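Local coordinates for outer membrane protein Omp121 (Bacteroides thetaiotaomicron, PDB 5FQ8), which probably imports nutrients across the outer membrane as a TonB-dependent receptor, a plugged beta-barrel that binds calcium and magnesium ions, at residues L376-L390 and Y402-G416. Numbering follows the deposited sequence.
Sequences LNEYESERFYGKFQL and YRMGLDTTTGQSDKG. With KR0 (3-decanoyloxypropyl decanoate), chain K; C8E ((hydroxyethyloxy)tri(ethyloxy)octane), chain U.
Two neighbouring staves of the TonB-dependent receptor's transmembrane barrel, 376-390 and 402-416, run antiparallel as a long beta hairpin. Backbone hydrogen bonds come in reciprocal pairs from L376/G416 to L390/Y402, with no bulge in the ladder.

On the plug-facing side, R383 grips D407 side-on: NE bonds OD1 at 2.9 Å and NH2 bonds OD2, each oxygen offering its syn lone pair, and the guanidinium and carboxylate planes lie only 20° apart. R383 reaches it with a chain extended out to NE, its CG passing T409 OG1 at 3.4 Å. The plug adds bonds to this ion pair: R383 NH1 donates to G129 O, and N110 N donates to D407 OD2. Further along, R403 NE donates to Q389 OE1 at 3.1 Å, and K387 NZ reaches the same oxygen at 2.7 Å from the opposite face of the amide, with Q389 NE2 turned to D391 OD2. Sharing this acceptor probably eases the closeness of the two cations; K387 NZ also bonds D105 O. Towards the other end, S413 OG meets the edge of the Y379 ring at CD1 (3.6 Å), and F126 stacks on that ring.

The outward face is apolar near L390. L406 CD2 meets the F384 ring edge at CE2 (3.7 Å), and KR0 C21 lies over one face of the Y402 ring, 3.5 Å above its plane. M404 SD packs against KR0 C9. In mid-strand, E380 OE2 and E382 OE1 salt-bridge R453 of the second subunit, and E380 OE1 also hydrogen-bonds Y316 OH.

Strand 306-320 flanks 376-390, strand 446-469 flanks 402-416, and the plug lies inside.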
loop_
_atom_site.group_PDB
_atom_site.type_symbol
_atom_site.label_atom_id
_atom_site.label_comp_id
_atom_site.label_asym_id
_atom_site.label_seq_id
_atom_site.Cartn_x
_atom_site.Cartn_y
_atom_site.Cartn_z
ATOM N N LEU B 376 -9.654 -13.701 -3.222
ATOM C CA LEU B 376 -8.979 -13.386 -4.468
ATOM C C LEU B 376 -7.494 -13.627 -4.321
ATOM O O LEU B 376 -6.895 -13.224 -3.323
ATOM C CB LEU B 376 -9.230 -11.945 -4.875
ATOM C CG LEU B 376 -8.530 -11.507 -6.147
ATOM C CD1 LEU B 376 -9.487 -11.717 -7.261
ATOM C CD2 LEU B 376 -8.132 -10.069 -6.059
ATOM N N ASN B 377 -6.908 -14.288 -5.306
ATOM C CA ASN B 377 -5.464 -14.464 -5.377
ATOM C C ASN B 377 -5.099 -14.717 -6.839
ATOM O O ASN B 377 -4.869 -15.842 -7.271
ATOM C CB ASN B 377 -4.980 -15.597 -4.480
ATOM C CG ASN B 377 -3.495 -15.713 -4.471
ATOM O OD1 ASN B 377 -2.794 -14.886 -5.039
ATOM N ND2 ASN B 377 -2.995 -16.738 -3.824
ATOM N N GLU B 378 -4.999 -13.639 -7.600
ATOM C CA GLU B 378 -4.815 -13.707 -9.039
ATOM C C GLU B 378 -3.395 -13.310 -9.402
ATOM O O GLU B 378 -2.729 -12.597 -8.660
ATOM C CB GLU B 378 -5.821 -12.794 -9.731
ATOM C CG GLU B 378 -5.893 -12.936 -11.229
ATOM C CD GLU B 378 -6.878 -11.990 -11.842
ATOM O OE1 GLU B 378 -8.079 -12.111 -11.542
ATOM O OE2 GLU B 378 -6.442 -11.119 -12.615
ATOM N N TYR B 379 -2.917 -13.819 -10.525
ATOM C CA TYR B 379 -1.612 -13.448 -11.053
ATOM C C TYR B 379 -1.729 -13.348 -12.559
ATOM O O TYR B 379 -2.306 -14.228 -13.193
ATOM C CB TYR B 379 -0.551 -14.462 -10.658
ATOM C CG TYR B 379 0.868 -14.178 -11.087
ATOM C CD1 TYR B 379 1.710 -13.413 -10.308
ATOM C CD2 TYR B 379 1.386 -14.735 -12.238
ATOM C CE1 TYR B 379 3.015 -13.187 -10.681
ATOM C CE2 TYR B 379 2.686 -14.512 -12.617
ATOM C CZ TYR B 379 3.497 -13.735 -11.836
ATOM O OH TYR B 379 4.792 -13.508 -12.215
ATOM N N GLU B 380 -1.218 -12.264 -13.116
ATOM C CA GLU B 380 -1.123 -12.075 -14.553
ATOM C C GLU B 380 0.311 -11.719 -14.888
ATOM O O GLU B 380 0.935 -10.926 -14.187
ATOM C CB GLU B 380 -2.072 -10.991 -15.043
ATOM C CG GLU B 380 -1.968 -10.775 -16.533
ATOM C CD GLU B 380 -2.864 -9.701 -17.077
ATOM O OE1 GLU B 380 -4.093 -9.851 -17.022
ATOM O OE2 GLU B 380 -2.324 -8.707 -17.579
ATOM N N SER B 381 0.845 -12.319 -15.937
ATOM C CA SER B 381 2.247 -12.135 -16.278
ATOM C C SER B 381 2.400 -11.949 -17.778
ATOM O O SER B 381 1.686 -12.573 -18.559
ATOM C CB SER B 381 3.063 -13.327 -15.799
ATOM O OG SER B 381 4.329 -13.360 -16.408
ATOM N N GLU B 382 3.319 -11.083 -18.175
ATOM C CA GLU B 382 3.660 -10.887 -19.574
ATOM C C GLU B 382 5.162 -11.021 -19.712
ATOM O O GLU B 382 5.898 -10.539 -18.864
ATOM C CB GLU B 382 3.192 -9.527 -20.064
ATOM C CG GLU B 382 1.859 -9.560 -20.792
ATOM C CD GLU B 382 1.247 -8.195 -20.994
ATOM O OE1 GLU B 382 0.932 -7.521 -19.988
ATOM O OE2 GLU B 382 1.085 -7.804 -22.166
ATOM N N ARG B 383 5.621 -11.699 -20.759
ATOM C CA ARG B 383 7.030 -12.062 -20.838
ATOM C C ARG B 383 7.498 -12.083 -22.276
ATOM O O ARG B 383 6.857 -12.700 -23.121
ATOM C CB ARG B 383 7.282 -13.435 -20.210
ATOM C CG ARG B 383 8.698 -13.929 -20.385
ATOM C CD ARG B 383 8.928 -15.202 -19.613
ATOM N NE ARG B 383 10.298 -15.672 -19.735
ATOM C CZ ARG B 383 10.696 -16.849 -19.298
ATOM N NH1 ARG B 383 9.822 -17.645 -18.720
ATOM N NH2 ARG B 383 11.951 -17.235 -19.445
ATOM N N PHE B 384 8.635 -11.455 -22.539
ATOM C CA PHE B 384 9.251 -11.475 -23.854
ATOM C C PHE B 384 10.683 -11.971 -23.735
ATOM O O PHE B 384 11.445 -11.474 -22.907
ATOM C CB PHE B 384 9.216 -10.085 -24.495
ATOM C CG PHE B 384 10.132 -9.951 -25.658
ATOM C CD1 PHE B 384 9.767 -10.435 -26.896
ATOM C CD2 PHE B 384 11.373 -9.376 -25.514
ATOM C CE1 PHE B 384 10.615 -10.332 -27.975
ATOM C CE2 PHE B 384 12.234 -9.277 -26.587
ATOM C CZ PHE B 384 11.857 -9.759 -27.822
ATOM N N TYR B 385 11.051 -12.947 -24.556
ATOM C CA TYR B 385 12.434 -13.387 -24.587
ATOM C C TYR B 385 12.816 -13.711 -26.017
ATOM O O TYR B 385 11.956 -13.924 -26.865
ATOM C CB TYR B 385 12.678 -14.581 -23.662
ATOM C CG TYR B 385 11.916 -15.831 -23.988
ATOM C CD1 TYR B 385 10.598 -15.984 -23.609
ATOM C CD2 TYR B 385 12.531 -16.879 -24.645
ATOM C CE1 TYR B 385 9.912 -17.137 -23.900
ATOM C CE2 TYR B 385 11.857 -18.025 -24.941
ATOM C CZ TYR B 385 10.548 -18.156 -24.568
ATOM O OH TYR B 385 9.863 -19.310 -24.859
ATOM N N GLY B 386 14.114 -13.726 -26.290
ATOM C CA GLY B 386 14.555 -14.117 -27.614
ATOM C C GLY B 386 16.061 -14.089 -27.747
ATOM O O GLY B 386 16.777 -13.922 -26.766
ATOM N N LYS B 387 16.527 -14.263 -28.982
ATOM C CA LYS B 387 17.959 -14.215 -29.227
ATOM C C LYS B 387 18.242 -13.731 -30.637
ATOM O O LYS B 387 17.369 -13.728 -31.498
ATOM C CB LYS B 387 18.606 -15.578 -29.003
ATOM C CG LYS B 387 18.457 -16.524 -30.148
ATOM C CD LYS B 387 19.725 -17.313 -30.332
ATOM C CE LYS B 387 19.742 -18.046 -31.655
ATOM N NZ LYS B 387 20.894 -18.977 -31.768
ATOM N N PHE B 388 19.480 -13.292 -30.838
ATOM C CA PHE B 388 20.038 -12.976 -32.142
ATOM C C PHE B 388 21.389 -13.655 -32.243
ATOM O O PHE B 388 22.214 -13.543 -31.339
ATOM C CB PHE B 388 20.200 -11.471 -32.366
ATOM C CG PHE B 388 20.987 -11.122 -33.612
ATOM C CD1 PHE B 388 20.358 -11.039 -34.838
ATOM C CD2 PHE B 388 22.344 -10.876 -33.554
ATOM C CE1 PHE B 388 21.058 -10.724 -35.972
ATOM C CE2 PHE B 388 23.054 -10.571 -34.695
ATOM C CZ PHE B 388 22.409 -10.491 -35.904
ATOM N N GLN B 389 21.626 -14.342 -33.343
ATOM C CA GLN B 389 22.896 -15.007 -33.550
ATOM C C GLN B 389 23.423 -14.650 -34.921
ATOM O O GLN B 389 22.668 -14.653 -35.894
ATOM C CB GLN B 389 22.763 -16.515 -33.416
ATOM C CG GLN B 389 24.080 -17.203 -33.392
ATOM C CD GLN B 389 23.933 -18.660 -33.121
ATOM O OE1 GLN B 389 23.608 -19.066 -32.009
ATOM N NE2 GLN B 389 24.149 -19.470 -34.142
ATOM N N LEU B 390 24.712 -14.341 -34.984
ATOM C CA LEU B 390 25.426 -14.040 -36.218
ATOM C C LEU B 390 26.559 -15.041 -36.336
ATOM O O LEU B 390 27.499 -15.006 -35.540
ATOM C CB LEU B 390 25.973 -12.616 -36.207
ATOM C CG LEU B 390 26.702 -12.167 -37.454
ATOM C CD1 LEU B 390 25.707 -12.217 -38.552
ATOM C CD2 LEU B 390 27.223 -10.772 -37.291
ATOM N N TYR B 402 28.417 -14.551 -32.778
ATOM C CA TYR B 402 27.896 -13.639 -31.778
ATOM C C TYR B 402 26.464 -14.034 -31.474
ATOM O O TYR B 402 25.647 -14.167 -32.386
ATOM C CB TYR B 402 27.951 -12.184 -32.246
ATOM C CG TYR B 402 27.218 -11.241 -31.310
ATOM C CD1 TYR B 402 27.632 -11.072 -29.998
ATOM C CD2 TYR B 402 26.106 -10.531 -31.737
ATOM C CE1 TYR B 402 26.965 -10.231 -29.146
ATOM C CE2 TYR B 402 25.440 -9.691 -30.890
ATOM C CZ TYR B 402 25.875 -9.542 -29.600
ATOM O OH TYR B 402 25.211 -8.698 -28.753
ATOM N N ARG B 403 26.167 -14.228 -30.203
ATOM C CA ARG B 403 24.825 -14.578 -29.774
ATOM C C ARG B 403 24.460 -13.727 -28.575
ATOM O O ARG B 403 25.276 -13.534 -27.677
ATOM C CB ARG B 403 24.740 -16.045 -29.425
ATOM C CG ARG B 403 23.461 -16.444 -28.761
ATOM C CD ARG B 403 23.659 -17.767 -28.061
ATOM N NE ARG B 403 24.300 -18.712 -28.961
ATOM C CZ ARG B 403 25.124 -19.672 -28.574
ATOM N NH1 ARG B 403 25.417 -19.812 -27.292
ATOM N NH2 ARG B 403 25.659 -20.479 -29.477
ATOM N N MET B 404 23.241 -13.209 -28.572
ATOM C CA MET B 404 22.774 -12.291 -27.548
ATOM C C MET B 404 21.365 -12.682 -27.162
ATOM O O MET B 404 20.522 -12.890 -28.032
ATOM C CB MET B 404 22.797 -10.838 -28.036
ATOM C CG MET B 404 22.007 -9.863 -27.163
ATOM S SD MET B 404 22.310 -8.125 -27.526
ATOM C CE MET B 404 21.162 -7.361 -26.413
ATOM N N GLY B 405 21.107 -12.788 -25.869
ATOM C CA GLY B 405 19.796 -13.153 -25.380
ATOM C C GLY B 405 19.225 -12.060 -24.504
ATOM O O GLY B 405 19.956 -11.356 -23.814
ATOM N N LEU B 406 17.904 -11.922 -24.550
ATOM C CA LEU B 406 17.168 -11.009 -23.695
ATOM C C LEU B 406 15.928 -11.719 -23.199
ATOM O O LEU B 406 15.236 -12.360 -23.986
ATOM C CB LEU B 406 16.768 -9.738 -24.435
ATOM C CG LEU B 406 15.968 -8.720 -23.632
ATOM C CD1 LEU B 406 16.926 -7.757 -23.042
ATOM C CD2 LEU B 406 14.986 -7.996 -24.488
ATOM N N ASP B 407 15.656 -11.614 -21.904
ATOM C CA ASP B 407 14.466 -12.197 -21.299
ATOM C C ASP B 407 13.956 -11.223 -20.249
ATOM O O ASP B 407 14.678 -10.895 -19.304
ATOM C CB ASP B 407 14.790 -13.567 -20.691
ATOM C CG ASP B 407 13.562 -14.401 -20.407
ATOM O OD1 ASP B 407 12.466 -13.863 -20.229
ATOM O OD2 ASP B 407 13.703 -15.629 -20.340
ATOM N N THR B 408 12.725 -10.753 -20.422
ATOM C CA THR B 408 12.130 -9.753 -19.550
ATOM C C THR B 408 10.691 -10.143 -19.256
ATOM O O THR B 408 9.997 -10.700 -20.109
ATOM C CB THR B 408 12.201 -8.348 -20.175
ATOM O OG1 THR B 408 11.228 -7.487 -19.582
ATOM C CG2 THR B 408 11.951 -8.406 -21.656
ATOM N N THR B 409 10.258 -9.855 -18.032
ATOM C CA THR B 409 8.959 -10.292 -17.557
ATOM C C THR B 409 8.381 -9.245 -16.635
ATOM O O THR B 409 9.085 -8.703 -15.786
ATOM C CB THR B 409 9.030 -11.612 -16.783
ATOM O OG1 THR B 409 9.861 -12.549 -17.462
ATOM C CG2 THR B 409 7.649 -12.190 -16.610
ATOM N N THR B 410 7.088 -9.012 -16.778
ATOM C CA THR B 410 6.325 -8.131 -15.914
ATOM C C THR B 410 5.176 -8.956 -15.353
ATOM O O THR B 410 4.312 -9.403 -16.100
ATOM C CB THR B 410 5.835 -6.906 -16.695
ATOM O OG1 THR B 410 6.953 -6.138 -17.147
ATOM C CG2 THR B 410 4.941 -6.039 -15.836
ATOM N N GLY B 411 5.178 -9.190 -14.051
ATOM C CA GLY B 411 4.128 -9.948 -13.404
ATOM C C GLY B 411 3.446 -9.083 -12.371
ATOM O O GLY B 411 4.054 -8.183 -11.810
ATOM N N GLN B 412 2.173 -9.361 -12.128
ATOM C CA GLN B 412 1.349 -8.509 -11.285
ATOM C C GLN B 412 0.371 -9.340 -10.477
ATOM O O GLN B 412 -0.568 -9.898 -11.036
ATOM C CB GLN B 412 0.600 -7.493 -12.121
ATOM C CG GLN B 412 -0.372 -6.666 -11.328
ATOM C CD GLN B 412 -1.149 -5.721 -12.191
ATOM O OE1 GLN B 412 -0.616 -5.141 -13.118
ATOM N NE2 GLN B 412 -2.424 -5.588 -11.912
ATOM N N SER B 413 0.563 -9.376 -9.162
ATOM C CA SER B 413 -0.277 -10.135 -8.248
ATOM C C SER B 413 -1.406 -9.278 -7.706
ATOM O O SER B 413 -1.265 -8.071 -7.558
ATOM C CB SER B 413 0.559 -10.661 -7.091
ATOM O OG SER B 413 1.831 -11.084 -7.534
ATOM N N ASP B 414 -2.534 -9.906 -7.405
ATOM C CA ASP B 414 -3.657 -9.199 -6.789
ATOM C C ASP B 414 -4.370 -10.147 -5.831
ATOM O O ASP B 414 -5.085 -11.047 -6.274
ATOM C CB ASP B 414 -4.631 -8.666 -7.845
ATOM C CG ASP B 414 -4.073 -7.499 -8.638
ATOM O OD1 ASP B 414 -4.227 -6.339 -8.206
ATOM O OD2 ASP B 414 -3.492 -7.750 -9.710
ATOM N N LYS B 415 -4.209 -9.937 -4.525
ATOM C CA LYS B 415 -4.847 -10.777 -3.519
ATOM C C LYS B 415 -5.764 -9.933 -2.649
ATOM O O LYS B 415 -5.443 -8.789 -2.337
ATOM C CB LYS B 415 -3.826 -11.498 -2.638
ATOM C CG LYS B 415 -2.469 -11.651 -3.245
ATOM C CD LYS B 415 -1.496 -12.187 -2.244
ATOM C CE LYS B 415 -0.062 -12.003 -2.714
ATOM N NZ LYS B 415 0.250 -12.742 -3.974
ATOM N N GLY B 416 -6.905 -10.502 -2.262
ATOM C CA GLY B 416 -7.837 -9.793 -1.407
ATOM C C GLY B 416 -8.748 -10.732 -0.654
ATOM O O GLY B 416 -9.025 -11.844 -1.103
HETATM C C1 KR0 K . 27.787 -7.025 -19.678
HETATM O O1 KR0 K . 28.498 -7.374 -20.864
HETATM C C2 KR0 K . 26.502 -7.824 -19.699
HETATM C C3 KR0 K . 25.312 -6.931 -19.965
HETATM C C4 KR0 K . 24.592 -3.145 -24.742
HETATM O O4 KR0 K . 25.251 -6.494 -21.319
HETATM C C5 KR0 K . 24.312 -5.429 -21.629
HETATM C C6 KR0 K . 24.856 -4.288 -25.728
HETATM C C7 KR0 K . 28.638 -6.425 -21.957
HETATM C C8 KR0 K . 24.332 -4.033 -27.143
HETATM O O8 KR0 K . 23.669 -4.966 -20.715
HETATM C C9 KR0 K . 24.511 -5.255 -28.052
HETATM O O9 KR0 K . 28.938 -5.273 -21.717
HETATM C C10 KR0 K . 24.100 -4.899 -23.024
HETATM C C11 KR0 K . 24.808 -3.572 -23.286
HETATM C C12 KR0 K . 28.417 -6.845 -23.387
HETATM C C13 KR0 K . 29.525 -6.257 -24.252
HETATM C C14 KR0 K . 24.372 -4.915 -29.540
HETATM C C15 KR0 K . 24.177 -6.149 -30.418
HETATM C C16 KR0 K . 23.801 -5.805 -31.840
HETATM C C17 KR0 K . 29.682 -7.014 -25.566
HETATM C C18 KR0 K . 28.992 -6.336 -26.743
HETATM C C19 KR0 K . 29.068 -7.242 -27.969
HETATM C C20 KR0 K . 28.713 -6.543 -29.278
HETATM C C21 KR0 K . 28.752 -7.533 -30.445
HETATM C C22 KR0 K . 28.844 -6.829 -31.799
HETATM C C23 KR0 K . 28.594 -7.744 -32.982
HETATM C C8 C8E U . 19.903 -2.918 -23.119
HETATM O O9 C8E U . 19.002 -3.788 -23.763
HETATM C C10 C8E U . 19.488 -4.103 -25.044
HETATM C C11 C8E U . 18.362 -4.301 -26.054
HETATM O O12 C8E U . 18.820 -5.247 -26.995
HETATM C C13 C8E U . 17.906 -5.556 -28.018
HETATM C C14 C8E U . 18.399 -6.814 -28.729
HETATM O O15 C8E U . 18.243 -7.949 -27.904
HETATM C C16 C8E U . 18.347 -9.145 -28.636
#